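3-alpha-hydroxysteroid dehydrogenase (Pseudomonas sp., PDB 2DKN) catalyses the NAD-dependent oxidation of the 3-alpha-hydroxyl group of steroids to a ketone, and the reverse reduction, as a probable member of the short-chain dehydrogenase family. Local coordinates at residues L94-S102 with W171-N179. Numbering follows the deposited sequence.
Sequences LDGLAEALS and WAGRGVRLN
Ser102 and Arg174 bring the two backbones nearest, CA to CA 5.2 Å, and the segments diverge toward Leu94 and Leu178, 9.7 Å apart by the same measure. This is packing within a Rossmann fold: helix 79-102 meets helix 168-173, the turn after it and strand 177-183, and a Schellman motif with Gly175 at positive phi reverses the chain. Trp171 fills the widening gap. Its chi1 of -71° sends the indole's six-membered ring to the helix, where CH2 lies 3.6 Å from Ala98 CB. CZ2 is 3.8 Å from Leu94 CB, Leu94 O sits at the ring edge, and Leu101 CD1 packs obliquely against CZ3. The Arg174 guanidinium turns its edge to one ring face, NH2 lying 3.3 Å above the centre; Leu178 CD2 takes the opposite face. With an alanine at Trp171, a gap would probably open beside Leu94, Ala98 and Leu101, and Arg174 NH2 would lose the ring under it. Ala98 CB touches a guanidinium face, 3.7 Å from Arg174 NE. Val176 has its CB in plane at the indole edge and its CG2 3.9 Å from Leu101 CB. Ser102 CB lies against Arg174 O, while chi1 of 77° lets Ser102 OG donate to Glu99 O at 2.6 Å.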
# COMPACT_ATOMS: atom_id res chain seq x y z
N LEU A 94 5.75 -19.66 4.49
CA LEU A 94 5.22 -18.98 5.68
C LEU A 94 4.99 -19.98 6.82
O LEU A 94 5.46 -19.74 7.95
CB LEU A 94 3.94 -18.19 5.36
CG LEU A 94 4.10 -16.92 4.49
CD1 LEU A 94 2.74 -16.43 3.97
CD2 LEU A 94 4.82 -15.80 5.26
N ASP A 95 4.32 -21.09 6.53
CA ASP A 95 4.00 -22.13 7.54
C ASP A 95 5.31 -22.61 8.20
O ASP A 95 5.40 -22.73 9.43
CB ASP A 95 3.34 -23.39 6.92
CG ASP A 95 1.92 -23.18 6.36
OD1 ASP A 95 1.19 -22.29 6.82
OD2 ASP A 95 1.53 -24.00 5.45
N GLY A 96 6.26 -22.99 7.36
CA GLY A 96 7.50 -23.63 7.80
C GLY A 96 8.49 -22.74 8.54
O GLY A 96 9.26 -23.22 9.39
N LEU A 97 8.42 -21.44 8.25
CA LEU A 97 9.35 -20.46 8.83
C LEU A 97 8.71 -19.54 9.88
O LEU A 97 9.39 -18.69 10.44
CB LEU A 97 10.01 -19.65 7.71
CG LEU A 97 10.86 -20.46 6.72
CD1 LEU A 97 11.27 -19.63 5.55
CD2 LEU A 97 12.12 -21.02 7.42
N ALA A 98 7.42 -19.75 10.17
CA ALA A 98 6.70 -18.95 11.18
C ALA A 98 7.41 -18.95 12.54
O ALA A 98 7.57 -17.91 13.18
CB ALA A 98 5.26 -19.46 11.35
N GLU A 99 7.86 -20.13 12.96
CA GLU A 99 8.52 -20.25 14.26
C GLU A 99 9.86 -19.52 14.27
O GLU A 99 10.16 -18.77 15.21
CB GLU A 99 8.68 -21.72 14.63
CG GLU A 99 9.39 -21.93 15.96
CD GLU A 99 9.51 -23.40 16.29
OE1 GLU A 99 10.04 -24.17 15.47
OE2 GLU A 99 9.05 -23.78 17.38
N ALA A 100 10.66 -19.71 13.23
CA ALA A 100 11.92 -18.97 13.10
C ALA A 100 11.71 -17.46 13.10
O ALA A 100 12.46 -16.73 13.73
CB ALA A 100 12.67 -19.40 11.84
N LEU A 101 10.70 -16.98 12.38
CA LEU A 101 10.37 -15.56 12.38
C LEU A 101 9.98 -15.08 13.77
O LEU A 101 10.36 -13.99 14.18
CB LEU A 101 9.23 -15.26 11.40
CG LEU A 101 9.70 -15.27 9.92
CD1 LEU A 101 8.49 -15.43 8.98
CD2 LEU A 101 10.52 -14.04 9.56
N SER A 102 9.21 -15.89 14.49
CA SER A 102 8.75 -15.51 15.82
C SER A 102 9.93 -15.29 16.77
O SER A 102 9.81 -14.57 17.78
CB SER A 102 7.79 -16.57 16.38
OG SER A 102 8.46 -17.74 16.86
N TRP A 171 -0.38 -14.27 13.02
CA TRP A 171 0.93 -13.57 12.88
C TRP A 171 1.19 -12.54 13.98
O TRP A 171 2.29 -12.47 14.53
CB TRP A 171 1.09 -12.99 11.46
CG TRP A 171 1.30 -14.10 10.48
CD1 TRP A 171 0.36 -14.68 9.66
CD2 TRP A 171 2.51 -14.82 10.26
NE1 TRP A 171 0.93 -15.72 8.94
CE2 TRP A 171 2.25 -15.84 9.30
CE3 TRP A 171 3.80 -14.73 10.80
CZ2 TRP A 171 3.24 -16.72 8.83
CZ3 TRP A 171 4.79 -15.63 10.35
CH2 TRP A 171 4.49 -16.61 9.37
N ALA A 172 0.18 -11.76 14.34
CA ALA A 172 0.33 -10.85 15.47
C ALA A 172 0.69 -11.62 16.73
O ALA A 172 1.50 -11.18 17.54
CB ALA A 172 -0.94 -10.03 15.70
N GLY A 173 0.09 -12.79 16.91
CA GLY A 173 0.31 -13.56 18.14
C GLY A 173 1.73 -14.07 18.24
O GLY A 173 2.25 -14.26 19.35
N ARG A 174 2.35 -14.29 17.08
CA ARG A 174 3.78 -14.66 16.96
C ARG A 174 4.72 -13.46 17.04
O ARG A 174 5.94 -13.64 17.08
CB ARG A 174 4.04 -15.38 15.63
CG ARG A 174 3.42 -16.74 15.52
CD ARG A 174 3.64 -17.34 14.13
NE ARG A 174 2.75 -18.47 13.91
CZ ARG A 174 1.83 -18.52 12.95
NH1 ARG A 174 1.05 -19.59 12.84
NH2 ARG A 174 1.70 -17.51 12.10
N GLY A 175 4.17 -12.24 17.04
CA GLY A 175 4.96 -11.02 17.14
C GLY A 175 5.60 -10.67 15.81
O GLY A 175 6.62 -9.98 15.76
N VAL A 176 5.00 -11.16 14.73
CA VAL A 176 5.59 -10.99 13.40
C VAL A 176 4.59 -10.24 12.52
O VAL A 176 3.44 -10.65 12.42
CB VAL A 176 5.88 -12.37 12.73
CG1 VAL A 176 6.52 -12.17 11.33
CG2 VAL A 176 6.78 -13.24 13.59
N ARG A 177 5.00 -9.15 11.89
CA ARG A 177 4.09 -8.46 10.97
C ARG A 177 4.08 -9.17 9.63
O ARG A 177 5.08 -9.78 9.22
CB ARG A 177 4.48 -6.97 10.80
CG ARG A 177 4.37 -6.17 12.09
CD ARG A 177 4.70 -4.69 11.90
NE ARG A 177 6.10 -4.50 11.48
CZ ARG A 177 6.48 -4.29 10.22
NH1 ARG A 177 5.59 -4.23 9.22
NH2 ARG A 177 7.78 -4.13 9.97
N LEU A 178 2.95 -9.10 8.93
CA LEU A 178 2.85 -9.73 7.61
C LEU A 178 2.01 -8.83 6.71
O LEU A 178 0.85 -8.52 7.03
CB LEU A 178 2.16 -11.10 7.72
CG LEU A 178 1.83 -11.76 6.38
CD1 LEU A 178 3.09 -12.05 5.56
CD2 LEU A 178 1.02 -13.04 6.62
N ASN A 179 2.60 -8.42 5.59
CA ASN A 179 1.95 -7.50 4.67
C ASN A 179 2.10 -8.01 3.25
O ASN A 179 2.89 -8.91 2.99
CB ASN A 179 2.57 -6.11 4.81
CG ASN A 179 2.26 -5.49 6.16
OD1 ASN A 179 1.13 -5.09 6.42
ND2 ASN A 179 3.24 -5.44 7.03